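Trans-4-hydroxy-L-proline dehydratase (Clostridioides difficile 70-100-2010, PDB 6VXC) catalyses, as a glycyl radical enzyme, the dehydration of trans-4-hydroxy-L-proline to (S)-1-pyrroline-5-carboxylate in the anaerobic breakdown of hydroxyproline. Local coordinates at residues N154-T157 with P158-A162; T480-G484 with Y485-S489; Q504-E507 with E508-A512; E511-K514 with K515-Y519. All coordinates share one frame; numbering follows the deposited sequence.

Overall arrangement
All four contacts are local and lie away from the active site. Contact 1 opens helix 158-166, contact 2 closes helix 473-481 and turns into strand 485-486, and contacts 3 and 4 follow each other along helix 506-538, sharing E511 and A512. Contacts 1 and 3 are helix starts with a hydroxyl cap, contact 2 is a helix end, and contact 4 is regular helix, about two turns further along from contact 3. None is wholly core: each sets buried groups, such as W160, L509 or F513, against a more open side. Helix 506-538 ties them together, since T480 packs on A512 and Q516, and E159 meets Y519. The centres of contacts 2 and 4 are about 13 Å apart.

Contact 1: residues N154-T157 with P158-A162; sequences NAMT and PEWLA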
loop_
_atom_site.group_PDB
_atom_site.type_symbol
_atom_site.label_atom_id
_atom_site.label_comp_id
_atom_site.label_asym_id
_atom_site.label_seq_id
_atom_site.Cartn_x
_atom_site.Cartn_y
_atom_site.Cartn_z
ATOM N N ASN A 154 9.146 23.032 5.575
ATOM C CA ASN A 154 10.056 24.105 5.961
ATOM C C ASN A 154 11.483 23.625 6.170
ATOM O O ASN A 154 12.398 24.449 6.172
ATOM C CB ASN A 154 9.527 24.800 7.209
ATOM C CG ASN A 154 8.250 25.543 6.924
ATOM O OD1 ASN A 154 7.990 25.911 5.775
ATOM N ND2 ASN A 154 7.442 25.765 7.947
ATOM N N ALA A 155 11.703 22.326 6.334
ATOM C CA ALA A 155 13.052 21.816 6.538
ATOM C C ALA A 155 13.723 21.320 5.261
ATOM O O ALA A 155 14.904 20.978 5.302
ATOM C CB ALA A 155 13.042 20.695 7.577
ATOM N N MET A 156 13.020 21.289 4.132
ATOM C CA MET A 156 13.591 20.741 2.912
ATOM C C MET A 156 14.470 21.781 2.217
ATOM O O MET A 156 14.221 22.984 2.301
ATOM C CB MET A 156 12.478 20.272 1.967
ATOM C CG MET A 156 11.627 19.106 2.514
ATOM S SD MET A 156 12.547 17.584 2.689
ATOM C CE MET A 156 12.999 17.663 4.416
ATOM N N THR A 157 15.504 21.302 1.521
ATOM C CA THR A 157 16.371 22.192 0.772
ATOM C C THR A 157 15.653 22.725 -0.459
ATOM O O THR A 157 14.680 22.138 -0.928
ATOM C CB THR A 157 17.644 21.477 0.322
ATOM O OG1 THR A 157 17.312 20.474 -0.650
ATOM C CG2 THR A 157 18.381 20.854 1.487
ATOM N N PRO A 158 16.137 23.830 -1.022
ATOM C CA PRO A 158 15.563 24.305 -2.289
ATOM C C PRO A 158 15.727 23.315 -3.430
ATOM O O PRO A 158 14.873 23.270 -4.321
ATOM C CB PRO A 158 16.330 25.609 -2.567
ATOM C CG PRO A 158 17.466 25.628 -1.638
ATOM C CD PRO A 158 17.134 24.761 -0.470
ATOM N N GLU A 159 16.799 22.525 -3.435
ATOM C CA GLU A 159 16.955 21.501 -4.463
ATOM C C GLU A 159 15.872 20.423 -4.357
ATOM O O GLU A 159 15.362 19.948 -5.378
ATOM C CB GLU A 159 18.349 20.874 -4.383
ATOM C CG GLU A 159 19.514 21.774 -4.776
ATOM C CD GLU A 159 20.017 22.695 -3.660
ATOM O OE1 GLU A 159 19.484 22.697 -2.532
ATOM O OE2 GLU A 159 20.976 23.432 -3.936
ATOM N N TRP A 160 15.556 19.992 -3.132
ATOM C CA TRP A 160 14.461 19.046 -2.881
ATOM C C TRP A 160 13.122 19.622 -3.324
ATOM O O TRP A 160 12.316 18.941 -3.968
ATOM C CB TRP A 160 14.419 18.704 -1.388
ATOM C CG TRP A 160 13.487 17.578 -0.958
ATOM C CD1 TRP A 160 13.854 16.302 -0.638
ATOM C CD2 TRP A 160 12.063 17.637 -0.784
ATOM N NE1 TRP A 160 12.756 15.561 -0.283
ATOM C CE2 TRP A 160 11.642 16.354 -0.365
ATOM C CE3 TRP A 160 11.103 18.640 -0.949
ATOM C CZ2 TRP A 160 10.301 16.054 -0.106
ATOM C CZ3 TRP A 160 9.769 18.342 -0.695
ATOM C CH2 TRP A 160 9.379 17.056 -0.285
ATOM N N LEU A 161 12.847 20.869 -2.934
ATOM C CA LEU A 161 11.574 21.494 -3.279
ATOM C C LEU A 161 11.426 21.639 -4.786
ATOM O O LEU A 161 10.336 21.456 -5.326
ATOM C CB LEU A 161 11.446 22.856 -2.583
ATOM C CG LEU A 161 11.244 22.777 -1.064
ATOM C CD1 LEU A 161 11.592 24.089 -0.357
ATOM C CD2 LEU A 161 9.805 22.371 -0.742
ATOM N N ALA A 162 12.503 21.986 -5.481
ATOM C CA ALA A 162 12.418 22.095 -6.933
ATOM C C ALA A 162 12.149 20.733 -7.568
ATOM O O ALA A 162 11.284 20.610 -8.443
ATOM C CB ALA A 162 13.698 22.716 -7.489
#
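M156 lays its thioether over one face of the W160 indole, and this is the tight part of the contact. SD sits 3.4 Å from CE2 of W160, above the five-membered ring and only 11° off its normal, while CG of M156 hangs over the six-membered ring as a CH-pi contact, 3.6 Å from its centroid. The bend at chi2 lays CG and SD along the ring face, and CE then turns away from it. W160 is buried, and it goes on to stack with Y164 and to meet F169 edge-to-face. Beside it, CB of M156 reaches CG of L161 at 4.1 Å.

The other side is looser and more polar. P158 and E159 are exposed, and the carboxylate of E159 folds back so that its OE1 comes 3.6 Å from CB of T157. Here T157 does the bonding: its OG1 stands between the backbone N and the carbonyl carbon (chi1 67°), where it takes the N-H of W160 at 3.1 Å in a nearly straight bond. The carbonyl O of T157 receives L161 N at 3.0 Å, the first regular turn of the helix.

T157 is thus the N-cap of helix 158-166, followed by a proline in the first turn. M156, the residue before the cap, packs back on W160 of that turn and on L161, the latter pair consistent with a hydrophobic staple.

Contact 2: residues T480-G484 with Y485-S489; sequences TLNNG and YDPIS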
loop_
_atom_site.group_PDB
_atom_site.type_symbol
_atom_site.label_atom_id
_atom_site.label_comp_id
_atom_site.label_asym_id
_atom_site.label_seq_id
_atom_site.Cartn_x
_atom_site.Cartn_y
_atom_site.Cartn_z
ATOM N N THR A 480 18.977 14.005 -18.018
ATOM C CA THR A 480 20.251 13.656 -18.647
ATOM C C THR A 480 20.331 14.188 -20.072
ATOM O O THR A 480 21.365 14.721 -20.488
ATOM C CB THR A 480 20.443 12.129 -18.656
ATOM O OG1 THR A 480 20.313 11.610 -17.333
ATOM C CG2 THR A 480 21.822 11.734 -19.228
ATOM N N LEU A 481 19.273 13.981 -20.862
ATOM C CA LEU A 481 19.259 14.422 -22.251
ATOM C C LEU A 481 19.171 15.938 -22.393
ATOM O O LEU A 481 19.329 16.443 -23.504
ATOM C CB LEU A 481 18.113 13.746 -23.009
ATOM C CG LEU A 481 18.215 12.215 -23.110
ATOM C CD1 LEU A 481 16.994 11.623 -23.787
ATOM C CD2 LEU A 481 19.461 11.814 -23.849
ATOM N N ASN A 482 18.919 16.666 -21.301
ATOM C CA ASN A 482 18.820 18.120 -21.300
ATOM C C ASN A 482 19.855 18.769 -20.377
ATOM O O ASN A 482 19.693 19.928 -19.996
ATOM C CB ASN A 482 17.405 18.546 -20.905
ATOM C CG ASN A 482 16.385 18.320 -22.026
ATOM O OD1 ASN A 482 16.175 19.191 -22.864
ATOM N ND2 ASN A 482 15.763 17.143 -22.046
ATOM N N ASN A 483 20.919 18.047 -20.023
ATOM C CA ASN A 483 22.019 18.597 -19.232
ATOM C C ASN A 483 21.517 19.156 -17.903
ATOM O O ASN A 483 21.931 20.227 -17.456
ATOM C CB ASN A 483 22.776 19.655 -20.042
ATOM C CG ASN A 483 24.160 19.963 -19.500
ATOM O OD1 ASN A 483 24.757 19.188 -18.752
ATOM N ND2 ASN A 483 24.714 21.078 -19.954
ATOM N N GLY A 484 20.604 18.427 -17.272
ATOM C CA GLY A 484 20.071 18.798 -15.980
ATOM C C GLY A 484 18.883 19.723 -16.038
ATOM O O GLY A 484 18.261 19.975 -15.003
ATOM N N TYR A 485 18.565 20.249 -17.209
ATOM C CA TYR A 485 17.446 21.158 -17.376
ATOM C C TYR A 485 16.170 20.355 -17.579
ATOM O O TYR A 485 16.163 19.350 -18.289
ATOM C CB TYR A 485 17.710 22.079 -18.568
ATOM C CG TYR A 485 16.654 23.109 -18.865
ATOM C CD1 TYR A 485 16.530 24.247 -18.078
ATOM C CD2 TYR A 485 15.819 22.978 -19.961
ATOM C CE1 TYR A 485 15.587 25.206 -18.361
ATOM C CE2 TYR A 485 14.875 23.937 -20.254
ATOM C CZ TYR A 485 14.770 25.044 -19.449
ATOM O OH TYR A 485 13.834 25.997 -19.733
ATOM N N ASP A 486 15.100 20.789 -16.938
ATOM C CA ASP A 486 13.808 20.141 -17.095
ATOM C C ASP A 486 13.002 20.886 -18.152
ATOM O O ASP A 486 12.589 22.026 -17.907
ATOM C CB ASP A 486 13.071 20.114 -15.758
ATOM C CG ASP A 486 11.655 19.612 -15.872
ATOM O OD1 ASP A 486 11.322 19.008 -16.901
ATOM O OD2 ASP A 486 10.877 19.847 -14.920
ATOM N N PRO A 487 12.737 20.291 -19.318
ATOM C CA PRO A 487 12.024 21.023 -20.370
ATOM C C PRO A 487 10.601 21.385 -19.999
ATOM O O PRO A 487 10.009 22.243 -20.662
ATOM C CB PRO A 487 12.039 20.045 -21.557
ATOM C CG PRO A 487 12.931 18.926 -21.158
ATOM C CD PRO A 487 12.959 18.888 -19.686
ATOM N N ILE A 488 10.019 20.734 -18.993
ATOM C CA ILE A 488 8.631 20.979 -18.618
ATOM C C ILE A 488 8.533 22.096 -17.578
ATOM O O ILE A 488 7.844 23.096 -17.796
ATOM C CB ILE A 488 7.958 19.684 -18.117
ATOM C CG1 ILE A 488 8.088 18.575 -19.161
ATOM C CG2 ILE A 488 6.497 19.939 -17.766
ATOM C CD1 ILE A 488 7.548 18.932 -20.544
ATOM N N SER A 489 9.194 21.938 -16.433
ATOM C CA SER A 489 9.171 23.039 -15.475
ATOM C C SER A 489 10.057 24.198 -15.906
ATOM O O SER A 489 10.002 25.253 -15.271
ATOM C CB SER A 489 9.589 22.573 -14.082
ATOM O OG SER A 489 10.977 22.307 -14.042
#
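Y485 and N482 meet across the turn, and together with G484 they bury the most surface here. The N-H of Y485 reaches back to the carbonyl O of N482 at 3.0 Å, closing a type I' beta turn from N482 to Y485; the donor stands well above the carbonyl plane, 63° out of it. The same two residues meet again, CB of N482 lying close at 3.0 Å to the carbonyl O of Y485. CG of Y485 is anti to its own N (chi1 -179°), which carries the phenol away from the turn, leaving CB to rest 3.3 Å from N482 O.

The amide of N482 lies obliquely against the P487 ring, ND2 being 3.5 Å from CG of P487, while ND2 also donates a hydrogen bond to the carbonyl O of E478. G484 and N483 both have positive phi. N483 is the C-prime residue of a Schellman motif in which G484 N returns to the carbonyl of L479, alongside a weak bond from N483 N to T480 O.

Just before the proline, D486 gathers the next turn. Its OD2 is gripped from one face by S489 OG at 2.6 Å and by S489 N at 3.1 Å, and its OD1 takes I488 N in an Asx turn and forms a salt bridge with NZ of K475.

The chain thereby leaves helix 473-481 for the short, weakly bonded strand 485-486, which pairs antiparallel with 491-492, with T480 packed on helix 506-538 and S489 against A166 of helix 158-166.

Contact 3: residues Q504-E507 with E508-A512; sequences QSYE and ELFEA
Q504 N gives the shortest sound polar bond between side chain and backbone here, to OE2 of E508 at 2.8 Å and 165°. The donor comes from above the carboxylate plane, 48° out of it. E508 manages this because its chain is extended beyond CG, so the carboxylate reaches back along the first turn to the N-H of Q504.

S505 is the N-cap: its OG accepts the N-H of E508 at 3.0 Å. With chi1 at 70° the hydroxyl leans over the open end of the helix, and the S505 carbonyl meanwhile takes L509 N at 3.2 Å. E508 in turn holds the N-H of the residue before the N-cap, a reciprocal arrangement that is not a capping box.

On the inner side Y506 and F510 lie side by side, pointing the same way, with CE2 of Y506 4.1 Å from CB of F510. L509 touches the Y506 ring, and all three pack on L582 of helix 575-591; K586 adds a cation-pi contact to Y506.

The negative E508, with E507 also in the first turn, stands at the amino end of helix 506-538, where it would probably interact favourably with the helix dipole.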
loop_
_atom_site.group_PDB
_atom_site.type_symbol
_atom_site.label_atom_id
_atom_site.label_comp_id
_atom_site.label_asym_id
_atom_site.label_seq_id
_atom_site.Cartn_x
_atom_site.Cartn_y
_atom_site.Cartn_z
ATOM N N GLN A 504 30.138 10.493 -27.187
ATOM C CA GLN A 504 30.650 9.738 -28.316
ATOM C C GLN A 504 30.224 8.285 -28.286
ATOM O O GLN A 504 30.385 7.589 -29.294
ATOM C CB GLN A 504 32.181 9.820 -28.361
ATOM C CG GLN A 504 32.679 11.197 -28.767
ATOM C CD GLN A 504 32.048 11.666 -30.077
ATOM O OE1 GLN A 504 32.110 10.967 -31.100
ATOM N NE2 GLN A 504 31.414 12.841 -30.044
ATOM N N SER A 505 29.679 7.818 -27.164
ATOM C CA SER A 505 29.357 6.415 -27.023
ATOM C C SER A 505 28.123 6.259 -26.148
ATOM O O SER A 505 27.788 7.133 -25.342
ATOM C CB SER A 505 30.531 5.639 -26.407
ATOM O OG SER A 505 30.684 6.007 -25.049
ATOM N N TYR A 506 27.474 5.102 -26.292
ATOM C CA TYR A 506 26.377 4.772 -25.396
ATOM C C TYR A 506 26.851 4.731 -23.944
ATOM O O TYR A 506 26.150 5.204 -23.043
ATOM C CB TYR A 506 25.752 3.438 -25.792
ATOM C CG TYR A 506 24.654 3.044 -24.840
ATOM C CD1 TYR A 506 23.383 3.605 -24.946
ATOM C CD2 TYR A 506 24.903 2.168 -23.802
ATOM C CE1 TYR A 506 22.374 3.254 -24.058
ATOM C CE2 TYR A 506 23.920 1.822 -22.911
ATOM C CZ TYR A 506 22.657 2.362 -23.041
ATOM O OH TYR A 506 21.685 2.000 -22.153
ATOM N N GLU A 507 28.040 4.168 -23.702
ATOM C CA GLU A 507 28.577 4.110 -22.344
ATOM C C GLU A 507 28.710 5.500 -21.740
ATOM O O GLU A 507 28.464 5.696 -20.545
ATOM C CB GLU A 507 29.932 3.399 -22.321
ATOM C CG GLU A 507 29.871 1.881 -22.574
ATOM C CD GLU A 507 29.615 1.505 -24.047
ATOM O OE1 GLU A 507 29.732 2.387 -24.927
ATOM O OE2 GLU A 507 29.300 0.323 -24.315
ATOM N N GLU A 508 29.090 6.479 -22.551
ATOM C CA GLU A 508 29.181 7.838 -22.051
ATOM C C GLU A 508 27.810 8.370 -21.658
ATOM O O GLU A 508 27.673 9.017 -20.613
ATOM C CB GLU A 508 29.823 8.729 -23.103
ATOM C CG GLU A 508 30.564 9.864 -22.532
ATOM C CD GLU A 508 31.162 10.752 -23.594
ATOM O OE1 GLU A 508 31.320 11.956 -23.293
ATOM O OE2 GLU A 508 31.462 10.251 -24.702
ATOM N N LEU A 509 26.784 8.116 -22.480
ATOM C CA LEU A 509 25.430 8.530 -22.117
ATOM C C LEU A 509 24.955 7.838 -20.839
ATOM O O LEU A 509 24.372 8.475 -19.963
ATOM C CB LEU A 509 24.460 8.242 -23.259
ATOM C CG LEU A 509 22.979 8.366 -22.888
ATOM C CD1 LEU A 509 22.564 9.808 -22.574
ATOM C CD2 LEU A 509 22.111 7.758 -23.964
ATOM N N PHE A 510 25.176 6.530 -20.723
ATOM C CA PHE A 510 24.684 5.810 -19.553
ATOM C C PHE A 510 25.386 6.258 -18.278
ATOM O O PHE A 510 24.769 6.275 -17.214
ATOM C CB PHE A 510 24.836 4.302 -19.730
ATOM C CG PHE A 510 24.109 3.488 -18.669
ATOM C CD1 PHE A 510 22.731 3.594 -18.514
ATOM C CD2 PHE A 510 24.806 2.614 -17.844
ATOM C CE1 PHE A 510 22.050 2.848 -17.533
ATOM C CE2 PHE A 510 24.135 1.867 -16.874
ATOM C CZ PHE A 510 22.757 1.987 -16.722
ATOM N N GLU A 511 26.669 6.608 -18.365
ATOM C CA GLU A 511 27.370 7.169 -17.213
ATOM C C GLU A 511 26.765 8.500 -16.787
ATOM O O GLU A 511 26.603 8.754 -15.593
ATOM C CB GLU A 511 28.855 7.331 -17.540
ATOM C CG GLU A 511 29.603 8.274 -16.607
ATOM C CD GLU A 511 31.004 8.622 -17.136
ATOM O OE1 GLU A 511 31.912 7.773 -17.014
ATOM O OE2 GLU A 511 31.191 9.732 -17.702
ATOM N N ALA A 512 26.422 9.360 -17.749
ATOM C CA ALA A 512 25.754 10.618 -17.424
ATOM C C ALA A 512 24.410 10.373 -16.743
ATOM O O ALA A 512 24.064 11.052 -15.769
ATOM C CB ALA A 512 25.561 11.457 -18.694
#

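Contact 4: residues E511-K514 with K515-Y519; sequences EAFK and KQLHY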
loop_
_atom_site.group_PDB
_atom_site.type_symbol
_atom_site.label_atom_id
_atom_site.label_comp_id
_atom_site.label_asym_id
_atom_site.label_seq_id
_atom_site.Cartn_x
_atom_site.Cartn_y
_atom_site.Cartn_z
ATOM N N GLU A 511 26.669 6.608 -18.365
ATOM C CA GLU A 511 27.370 7.169 -17.213
ATOM C C GLU A 511 26.765 8.500 -16.787
ATOM O O GLU A 511 26.603 8.754 -15.593
ATOM C CB GLU A 511 28.855 7.331 -17.540
ATOM C CG GLU A 511 29.603 8.274 -16.607
ATOM C CD GLU A 511 31.004 8.622 -17.136
ATOM O OE1 GLU A 511 31.912 7.773 -17.014
ATOM O OE2 GLU A 511 31.191 9.732 -17.702
ATOM N N ALA A 512 26.422 9.360 -17.749
ATOM C CA ALA A 512 25.754 10.618 -17.424
ATOM C C ALA A 512 24.410 10.373 -16.743
ATOM O O ALA A 512 24.064 11.052 -15.769
ATOM C CB ALA A 512 25.561 11.457 -18.694
ATOM N N PHE A 513 23.640 9.403 -17.242
ATOM C CA PHE A 513 22.385 9.042 -16.586
ATOM C C PHE A 513 22.615 8.599 -15.149
ATOM O O PHE A 513 21.871 8.993 -14.243
ATOM C CB PHE A 513 21.689 7.924 -17.364
ATOM C CG PHE A 513 20.589 7.227 -16.592
ATOM C CD1 PHE A 513 19.341 7.808 -16.463
ATOM C CD2 PHE A 513 20.824 6.002 -15.984
ATOM C CE1 PHE A 513 18.328 7.171 -15.751
ATOM C CE2 PHE A 513 19.828 5.359 -15.259
ATOM C CZ PHE A 513 18.576 5.944 -15.137
ATOM N N LYS A 514 23.625 7.754 -14.928
ATOM C CA LYS A 514 23.916 7.286 -13.579
ATOM C C LYS A 514 24.312 8.436 -12.658
ATOM O O LYS A 514 23.956 8.431 -11.471
ATOM C CB LYS A 514 25.003 6.213 -13.628
ATOM C CG LYS A 514 24.500 4.883 -14.205
ATOM C CD LYS A 514 25.443 3.726 -13.876
ATOM C CE LYS A 514 26.750 3.795 -14.668
ATOM N NZ LYS A 514 27.655 2.612 -14.465
ATOM N N LYS A 515 24.990 9.455 -13.192
ATOM C CA LYS A 515 25.304 10.624 -12.373
ATOM C C LYS A 515 24.049 11.419 -12.035
ATOM O O LYS A 515 23.899 11.881 -10.900
ATOM C CB LYS A 515 26.315 11.531 -13.070
ATOM C CG LYS A 515 27.718 10.973 -13.182
ATOM C CD LYS A 515 28.616 12.055 -13.776
ATOM C CE LYS A 515 29.920 11.512 -14.299
ATOM N NZ LYS A 515 30.679 12.627 -14.932
ATOM N N GLN A 516 23.132 11.589 -12.995
ATOM C CA GLN A 516 21.880 12.251 -12.656
ATOM C C GLN A 516 21.119 11.457 -11.603
ATOM O O GLN A 516 20.583 12.032 -10.655
ATOM C CB GLN A 516 21.024 12.456 -13.900
ATOM C CG GLN A 516 21.636 13.393 -14.922
ATOM C CD GLN A 516 21.440 14.847 -14.565
ATOM O OE1 GLN A 516 20.801 15.183 -13.564
ATOM N NE2 GLN A 516 21.974 15.724 -15.398
ATOM N N LEU A 517 21.101 10.128 -11.738
ATOM C CA LEU A 517 20.443 9.266 -10.761
ATOM C C LEU A 517 21.043 9.440 -9.367
ATOM O O LEU A 517 20.314 9.568 -8.380
ATOM C CB LEU A 517 20.556 7.812 -11.211
ATOM C CG LEU A 517 19.937 6.706 -10.368
ATOM C CD1 LEU A 517 18.473 6.997 -10.158
ATOM C CD2 LEU A 517 20.126 5.373 -11.088
ATOM N N HIS A 518 22.373 9.390 -9.275
ATOM C CA HIS A 518 23.058 9.554 -7.997
ATOM C C HIS A 518 22.657 10.863 -7.338
ATOM O O HIS A 518 22.343 10.902 -6.149
ATOM C CB HIS A 518 24.576 9.493 -8.208
ATOM C CG HIS A 518 25.382 9.779 -6.972
ATOM N ND1 HIS A 518 25.435 8.919 -5.894
ATOM C CD2 HIS A 518 26.186 10.822 -6.656
ATOM C CE1 HIS A 518 26.234 9.421 -4.969
ATOM N NE2 HIS A 518 26.704 10.573 -5.406
ATOM N N TYR A 519 22.638 11.948 -8.111
ATOM C CA TYR A 519 22.269 13.245 -7.556
ATOM C C TYR A 519 20.832 13.239 -7.049
ATOM O O TYR A 519 20.545 13.706 -5.943
ATOM C CB TYR A 519 22.453 14.319 -8.619
ATOM C CG TYR A 519 22.038 15.711 -8.192
ATOM C CD1 TYR A 519 22.768 16.413 -7.238
ATOM C CD2 TYR A 519 20.946 16.334 -8.772
ATOM C CE1 TYR A 519 22.409 17.691 -6.864
ATOM C CE2 TYR A 519 20.572 17.611 -8.409
ATOM C CZ TYR A 519 21.307 18.287 -7.451
ATOM O OH TYR A 519 20.949 19.559 -7.079
#
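F513 presents its ring obliquely to L517: CD2 of L517 comes 4.2 Å from CE2 of F513. Both side chains run anti to their backbone N, F513 with chi1 165° and L517 with chi1 -179°, and so they leave the helix on the same side one turn apart and cross there. Both rest on I476 of helix 473-481. The imidazole of H518 is directed away from the earlier turn, and its ND1 is hydrogen-bonded to OE2 of E646; its CB stays behind, 3.5 Å from the K514 carbonyl O.

This is plain alpha helix in the first half of the long helix 506-538. Each carbonyl from E511 to K514 takes the N-H four residues on, with A512 O receiving Q516 N at 3.0 Å and F513 O receiving L517 N at 2.9 Å. The buried side carries A512, F513 and L517 with the polar Q516, the exposed side E511, K514, K515 and H518.

On the exposed side E511 and K515 lie alongside each other, pointing the same way. Their aliphatic parts touch, CG of E511 to CE of K515 at 4.0 Å, whereas OE2 of E511 and NZ of K515 stay 4.0 Å apart. That is too far for a salt bridge, though the opposite charges may still attract.

Q516 turns the other way. Bent at chi2 (-80°), its chain carries the amide off to the loop at 495-497, where NE2 bonds to the carbonyl of I495 and to OG1 of T497, while CG stays 3.5 Å from the carbonyl O of A512.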